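RTX-adhesin (Marinomonas primoryensis, PDB 5IRB) probably forms part of the region that retains a giant calcium-binding adhesin on the surface of its Antarctic bacterium, which it attaches to diatoms and ice. Local coordinates at residues A[40-48]-A[57-65]; A[212-223]-A[237-248]. One frame throughout, in Å; residues are numbered along the deposited sequence.

Contact 1 of 2, residues A[40-48]-A[57-65]; sequences VFSSGVVTL and TNVNPNGTW
The beta hairpin of strands 43-50 and 53-58 frays at its open end, where Val46 and Thr57 form a hydrogen-bonded antiparallel pair and Val45 and Asn58 the non-hydrogen-bonded pair beside it. Val46 N donates to Thr57 O (3.0 Å) and Thr57 N returns the bond to Val46 O (3.1 Å). The next link, from Val59 N to Gly44 O, is longer at 3.2 Å and comes from above the carbonyl plane. Past it, water takes over: one joins Gly44 N to Val59 O, a second Ser42 O to Val59 O, and a third Phe41 O to Pro61 O. On the inner face, Val46 lies across the indole of Trp65, with CG2 3.8 Å from the centroid of the five-membered ring in a CH-pi contact and CG1 over the middle of the ring system. Leu48 CD2 approaches Trp65 CH2 at 3.9 Å. Phe41, whose CG sits between backbone N and carbonyl carbon (chi1 58°), brings its ring edge to Val59 CG2. Val36 of strand 29-38 touches both aromatic side chains. The arrangement is that of a beta-sandwich in which an edge hairpin peels away and its chain crosses through a type I turn, Asn60 to Gly63, into the facing sheet.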
# COMPACT_ATOMS: atom_id res chain seq x y z
N VAL A 40 32.03 23.65 49.70
CA VAL A 40 31.30 24.90 49.62
C VAL A 40 32.05 25.92 48.75
O VAL A 40 33.28 25.95 48.72
CB VAL A 40 31.09 25.47 51.05
CG1 VAL A 40 30.50 26.86 50.99
CG2 VAL A 40 30.21 24.53 51.88
N PHE A 41 31.31 26.72 47.98
CA PHE A 41 31.92 27.73 47.12
C PHE A 41 30.93 28.88 46.93
O PHE A 41 29.74 28.72 47.22
CB PHE A 41 32.38 27.10 45.79
CG PHE A 41 31.29 26.42 45.01
CD1 PHE A 41 30.47 27.14 44.17
CD2 PHE A 41 31.07 25.05 45.14
CE1 PHE A 41 29.46 26.49 43.42
CE2 PHE A 41 30.06 24.41 44.41
CZ PHE A 41 29.25 25.14 43.56
N SER A 42 31.41 30.04 46.50
CA SER A 42 30.52 31.20 46.37
C SER A 42 30.24 31.61 44.92
O SER A 42 29.34 32.42 44.68
CB SER A 42 31.09 32.39 47.16
OG SER A 42 32.42 32.69 46.76
N SER A 43 30.99 31.06 43.97
CA SER A 43 30.64 31.20 42.56
C SER A 43 31.38 30.15 41.76
O SER A 43 32.32 29.51 42.26
CB SER A 43 30.98 32.59 42.02
OG SER A 43 32.37 32.83 42.05
N GLY A 44 30.97 29.97 40.51
CA GLY A 44 31.63 29.04 39.62
C GLY A 44 31.25 29.26 38.17
O GLY A 44 30.25 29.91 37.87
N VAL A 45 32.09 28.73 37.27
CA VAL A 45 31.88 28.81 35.83
C VAL A 45 31.90 27.41 35.23
O VAL A 45 32.93 26.74 35.25
CB VAL A 45 32.95 29.66 35.12
CG1 VAL A 45 32.69 29.72 33.60
CG2 VAL A 45 33.06 31.06 35.75
N VAL A 46 30.75 26.98 34.71
CA VAL A 46 30.65 25.75 33.93
C VAL A 46 30.89 25.98 32.44
O VAL A 46 30.27 26.85 31.82
CB VAL A 46 29.27 25.08 34.11
CG1 VAL A 46 29.12 23.88 33.16
CG2 VAL A 46 29.08 24.66 35.56
N THR A 47 31.82 25.21 31.89
CA THR A 47 32.11 25.22 30.47
C THR A 47 31.71 23.89 29.83
O THR A 47 32.10 22.82 30.29
CB THR A 47 33.61 25.51 30.22
OG1 THR A 47 33.94 26.78 30.80
CG2 THR A 47 33.92 25.55 28.73
N LEU A 48 30.93 23.99 28.75
CA LEU A 48 30.47 22.82 28.00
C LEU A 48 31.03 22.89 26.60
O LEU A 48 31.07 23.97 26.01
CB LEU A 48 28.95 22.77 27.89
CG LEU A 48 27.97 22.72 29.05
CD1 LEU A 48 26.59 22.40 28.51
CD2 LEU A 48 28.39 21.67 30.05
N THR A 57 28.17 29.07 31.51
CA THR A 57 27.18 29.65 32.40
C THR A 57 27.69 29.75 33.83
O THR A 57 28.74 29.19 34.14
CB THR A 57 25.87 28.85 32.39
OG1 THR A 57 24.85 29.63 33.01
CG2 THR A 57 26.03 27.55 33.15
N ASN A 58 26.91 30.40 34.69
CA ASN A 58 27.21 30.50 36.12
C ASN A 58 26.66 29.32 36.87
O ASN A 58 25.82 28.60 36.33
CB ASN A 58 26.56 31.75 36.72
CG ASN A 58 27.38 32.98 36.50
OD1 ASN A 58 28.59 32.88 36.33
ND2 ASN A 58 26.74 34.14 36.51
N VAL A 59 27.13 29.11 38.10
CA VAL A 59 26.44 28.16 38.96
C VAL A 59 25.67 28.93 40.03
O VAL A 59 26.16 29.90 40.63
CB VAL A 59 27.37 27.07 39.54
CG1 VAL A 59 28.77 27.21 39.04
CG2 VAL A 59 27.25 26.99 41.03
N ASN A 60 24.44 28.51 40.22
CA ASN A 60 23.50 29.15 41.13
C ASN A 60 23.94 28.93 42.57
O ASN A 60 24.80 28.08 42.84
CB ASN A 60 22.11 28.58 40.91
CG ASN A 60 21.62 28.77 39.48
OD1 ASN A 60 21.85 29.81 38.86
ND2 ASN A 60 20.95 27.75 38.94
N PRO A 61 23.41 29.74 43.49
CA PRO A 61 23.94 29.57 44.85
C PRO A 61 23.66 28.16 45.37
O PRO A 61 24.47 27.63 46.12
CB PRO A 61 23.16 30.62 45.66
CG PRO A 61 22.79 31.67 44.65
CD PRO A 61 22.52 30.91 43.37
N ASN A 62 22.57 27.53 44.92
CA ASN A 62 22.28 26.16 45.33
C ASN A 62 23.07 25.10 44.56
O ASN A 62 22.68 23.93 44.56
CB ASN A 62 20.77 25.87 45.22
CG ASN A 62 20.29 25.70 43.78
OD1 ASN A 62 21.00 26.03 42.83
ND2 ASN A 62 19.07 25.19 43.63
N GLY A 63 24.14 25.49 43.87
CA GLY A 63 24.95 24.50 43.18
C GLY A 63 24.46 24.05 41.82
O GLY A 63 25.19 23.35 41.11
N THR A 64 23.23 24.40 41.45
CA THR A 64 22.72 24.02 40.14
C THR A 64 23.18 24.99 39.05
O THR A 64 23.65 26.08 39.33
CB THR A 64 21.16 23.99 40.08
OG1 THR A 64 20.65 25.31 40.30
CG2 THR A 64 20.57 23.03 41.10
N TRP A 65 23.02 24.57 37.80
CA TRP A 65 23.33 25.42 36.67
C TRP A 65 22.51 24.95 35.47
O TRP A 65 22.01 23.83 35.45
CB TRP A 65 24.82 25.39 36.31
CG TRP A 65 25.36 24.00 36.07
CD1 TRP A 65 25.90 23.17 37.00
CD2 TRP A 65 25.36 23.28 34.83
NE1 TRP A 65 26.27 21.99 36.40
CE2 TRP A 65 25.94 22.03 35.07
CE3 TRP A 65 24.94 23.58 33.52
CZ2 TRP A 65 26.13 21.08 34.07
CZ3 TRP A 65 25.11 22.64 32.53
CH2 TRP A 65 25.70 21.41 32.80
O HOH W 1 27.20 27.40 45.88
O HOH W 2 26.52 31.49 43.37
O HOH W 3 30.75 32.82 38.12
O HOH W 4 28.30 31.49 40.25

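Contact 2 of 2, residues A[212-223]-A[237-248]; sequences ADAGTVTVNAIT and VAVSGTATGGDI. With CA (calcium ion), chain K.
Asn220 holds Ser240 twice: its backbone N donates to Ser240 O (2.7 Å), and ND2 reaches Ser240 OG (2.7 Å) nearly in the amide plane. Next along the ladder, Thr218 OG1 and Thr242 OG1 lie 2.4 Å apart, implausibly short and of doubtful length, with either as possible donor. Both hydroxyls sit between backbone N and carbonyl carbon (chi1 67° and 69°), turned toward one another. Thr216 and Thr244 exchange two backbone bonds. At the far end Asp213 N donates to Asp247 OD2 (2.8 Å), 33° out of the carboxylate plane, and Asp247 N bonds back to Asp213 O; two waters bridge the carboxylates, one only weakly bonded to Asp213 OD2, and probably ease their repulsion. On the buried face, Val217 CG2 rests against Ala243 CB (3.9 Å), while strand 287-295 touches both from the facing sheet. Gly241 lets the backbones close in, its CA 4.0 Å from that of Val219. Past strand 216-219, Thr223 CG2 touches Val237 CG1, while Thr223 OG1 binds calcium at 2.5 Å in a site completed by Asp225, Val227, Glu232 and two waters. This edge-strand ladder of a beta-sandwich, consistent with the Ig-like domains of such adhesins, runs into a calcium-binding loop.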
# COMPACT_ATOMS: atom_id res chain seq x y z
N ALA A 212 -15.63 -8.35 -22.67
CA ALA A 212 -15.12 -9.34 -23.59
C ALA A 212 -15.69 -9.04 -24.98
O ALA A 212 -16.69 -8.33 -25.09
CB ALA A 212 -15.48 -10.75 -23.14
N ASP A 213 -15.03 -9.54 -26.02
CA ASP A 213 -15.31 -9.13 -27.39
C ASP A 213 -15.96 -10.24 -28.23
O ASP A 213 -15.43 -11.34 -28.32
CB ASP A 213 -14.03 -8.66 -28.07
CG ASP A 213 -13.44 -7.43 -27.40
OD1 ASP A 213 -14.23 -6.51 -27.08
OD2 ASP A 213 -12.22 -7.40 -27.17
N ALA A 214 -17.11 -9.94 -28.80
CA ALA A 214 -17.80 -10.88 -29.68
C ALA A 214 -16.98 -11.10 -30.95
O ALA A 214 -16.26 -10.20 -31.39
CB ALA A 214 -19.19 -10.37 -30.03
N GLY A 215 -17.05 -12.30 -31.50
CA GLY A 215 -16.47 -12.60 -32.80
C GLY A 215 -17.54 -12.69 -33.88
O GLY A 215 -18.46 -11.86 -33.94
N THR A 216 -17.43 -13.73 -34.71
CA THR A 216 -18.37 -13.98 -35.81
C THR A 216 -18.80 -15.43 -35.79
O THR A 216 -17.96 -16.34 -35.79
CB THR A 216 -17.77 -13.65 -37.18
OG1 THR A 216 -17.35 -12.29 -37.21
CG2 THR A 216 -18.80 -13.85 -38.28
N VAL A 217 -20.10 -15.63 -35.75
CA VAL A 217 -20.67 -16.96 -35.81
C VAL A 217 -21.51 -17.12 -37.07
O VAL A 217 -22.29 -16.23 -37.40
CB VAL A 217 -21.52 -17.22 -34.56
CG1 VAL A 217 -22.39 -18.45 -34.73
CG2 VAL A 217 -20.61 -17.36 -33.36
N THR A 218 -21.34 -18.23 -37.77
CA THR A 218 -22.13 -18.53 -38.96
C THR A 218 -22.79 -19.90 -38.83
O THR A 218 -22.31 -20.75 -38.08
CB THR A 218 -21.25 -18.52 -40.25
OG1 THR A 218 -20.32 -19.60 -40.22
CG2 THR A 218 -20.48 -17.20 -40.38
N VAL A 219 -23.88 -20.13 -39.58
CA VAL A 219 -24.49 -21.46 -39.67
C VAL A 219 -24.49 -21.89 -41.15
O VAL A 219 -24.97 -21.15 -42.02
CB VAL A 219 -25.93 -21.47 -39.12
CG1 VAL A 219 -26.53 -22.87 -39.18
CG2 VAL A 219 -25.98 -20.89 -37.67
N ASN A 220 -24.01 -23.10 -41.42
CA ASN A 220 -24.02 -23.61 -42.78
C ASN A 220 -25.44 -23.94 -43.22
O ASN A 220 -26.37 -23.89 -42.43
CB ASN A 220 -23.13 -24.85 -42.90
CG ASN A 220 -21.69 -24.57 -42.52
OD1 ASN A 220 -21.16 -23.49 -42.82
ND2 ASN A 220 -21.05 -25.52 -41.84
N ALA A 221 -25.58 -24.31 -44.49
CA ALA A 221 -26.83 -24.78 -45.05
C ALA A 221 -27.38 -25.94 -44.23
O ALA A 221 -26.62 -26.77 -43.71
CB ALA A 221 -26.62 -25.19 -46.52
N ILE A 222 -28.70 -25.98 -44.10
CA ILE A 222 -29.34 -27.05 -43.35
C ILE A 222 -29.57 -28.22 -44.31
O ILE A 222 -30.50 -28.19 -45.11
CB ILE A 222 -30.66 -26.58 -42.73
CG1 ILE A 222 -30.46 -25.27 -41.97
CG2 ILE A 222 -31.29 -27.68 -41.87
CD1 ILE A 222 -29.35 -25.30 -40.96
N THR A 223 -28.70 -29.22 -44.19
CA THR A 223 -28.41 -30.19 -45.27
C THR A 223 -27.89 -29.45 -46.51
O THR A 223 -27.87 -28.21 -46.56
CB THR A 223 -29.64 -31.06 -45.65
OG1 THR A 223 -30.68 -30.23 -46.20
CG2 THR A 223 -30.17 -31.79 -44.41
N VAL A 237 -30.25 -34.65 -38.22
CA VAL A 237 -29.51 -33.77 -39.12
C VAL A 237 -28.35 -33.09 -38.40
O VAL A 237 -28.52 -32.53 -37.32
CB VAL A 237 -30.42 -32.70 -39.75
CG1 VAL A 237 -29.60 -31.63 -40.43
CG2 VAL A 237 -31.37 -33.34 -40.74
N ALA A 238 -27.16 -33.14 -39.01
CA ALA A 238 -25.99 -32.46 -38.47
C ALA A 238 -26.00 -30.98 -38.84
O ALA A 238 -25.81 -30.62 -40.00
CB ALA A 238 -24.71 -33.12 -38.98
N VAL A 239 -26.25 -30.13 -37.85
CA VAL A 239 -26.19 -28.69 -38.06
C VAL A 239 -24.80 -28.18 -37.68
O VAL A 239 -24.30 -28.46 -36.58
CB VAL A 239 -27.27 -27.98 -37.23
CG1 VAL A 239 -27.17 -26.47 -37.41
CG2 VAL A 239 -28.67 -28.51 -37.63
N SER A 240 -24.18 -27.42 -38.58
CA SER A 240 -22.80 -26.98 -38.41
C SER A 240 -22.63 -25.52 -38.82
O SER A 240 -23.52 -24.94 -39.47
CB SER A 240 -21.84 -27.87 -39.21
OG SER A 240 -22.03 -27.69 -40.60
N GLY A 241 -21.51 -24.93 -38.40
CA GLY A 241 -21.19 -23.55 -38.71
C GLY A 241 -19.78 -23.19 -38.26
O GLY A 241 -18.96 -24.07 -38.02
N THR A 242 -19.49 -21.89 -38.22
CA THR A 242 -18.20 -21.37 -37.76
C THR A 242 -18.38 -20.43 -36.56
O THR A 242 -19.50 -20.01 -36.23
CB THR A 242 -17.44 -20.64 -38.90
OG1 THR A 242 -18.11 -19.42 -39.22
CG2 THR A 242 -17.37 -21.50 -40.16
N ALA A 243 -17.27 -20.15 -35.88
CA ALA A 243 -17.25 -19.32 -34.67
C ALA A 243 -15.78 -18.96 -34.49
O ALA A 243 -15.00 -19.81 -34.10
CB ALA A 243 -17.79 -20.05 -33.47
N THR A 244 -15.40 -17.75 -34.89
CA THR A 244 -14.04 -17.24 -34.80
C THR A 244 -14.06 -15.75 -34.50
O THR A 244 -15.09 -15.11 -34.64
CB THR A 244 -13.25 -17.44 -36.11
OG1 THR A 244 -13.90 -16.68 -37.15
CG2 THR A 244 -13.23 -18.89 -36.53
N GLY A 245 -12.90 -15.20 -34.15
CA GLY A 245 -12.74 -13.77 -33.90
C GLY A 245 -13.01 -13.37 -32.45
O GLY A 245 -13.54 -14.16 -31.66
N GLY A 246 -12.67 -12.14 -32.12
CA GLY A 246 -12.91 -11.64 -30.77
C GLY A 246 -12.31 -12.59 -29.74
O GLY A 246 -11.19 -13.07 -29.91
N ASP A 247 -13.05 -12.87 -28.68
CA ASP A 247 -12.60 -13.79 -27.64
C ASP A 247 -13.11 -15.21 -27.81
O ASP A 247 -12.98 -16.04 -26.91
CB ASP A 247 -13.04 -13.26 -26.28
CG ASP A 247 -12.22 -12.08 -25.85
OD1 ASP A 247 -10.98 -12.10 -26.07
OD2 ASP A 247 -12.83 -11.12 -25.37
N ILE A 248 -13.69 -15.52 -28.97
CA ILE A 248 -14.15 -16.88 -29.22
C ILE A 248 -12.96 -17.83 -29.19
O ILE A 248 -11.90 -17.55 -29.76
CB ILE A 248 -14.91 -17.01 -30.58
CG1 ILE A 248 -16.20 -16.19 -30.55
CG2 ILE A 248 -15.21 -18.47 -30.89
CD1 ILE A 248 -16.99 -16.18 -31.88
CA CA K . -31.98 -31.32 -47.99
O HOH W 5 -11.96 -8.89 -24.55
O HOH W 6 -10.51 -9.90 -28.18
O HOH W 7 -16.84 -17.34 -37.87
O HOH W 8 -18.33 -25.90 -40.48
O HOH W 9 -25.74 -26.65 -40.86
O HOH W 10 -26.59 -29.28 -42.60
O HOH W 11 -33.40 -32.11 -49.67
O HOH W 12 -29.91 -32.35 -48.89

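In the fold
The two contacts lie in different beta-sandwich units of the elongated chain, on opposite sides of its centre and about 73 Å apart at their nearest atoms, without touching. Each combines buried and exposed residues. Contact 1 belongs to a hairpin at the edge of a five-stranded sheet and also reaches strand 64-70 of the facing three-stranded sheet; aromatic and aliphatic groups fill the space between the layers, and water replaces direct bonds where the strands diverge. Contact 2 centres on a three-stranded sheet, joining edge strand 216-219 to central strand 236-244, and extends into the loops at both ends. Its ladder is longer, its outer face carries threonine hydroxyls, and one end supplies a calcium ligand.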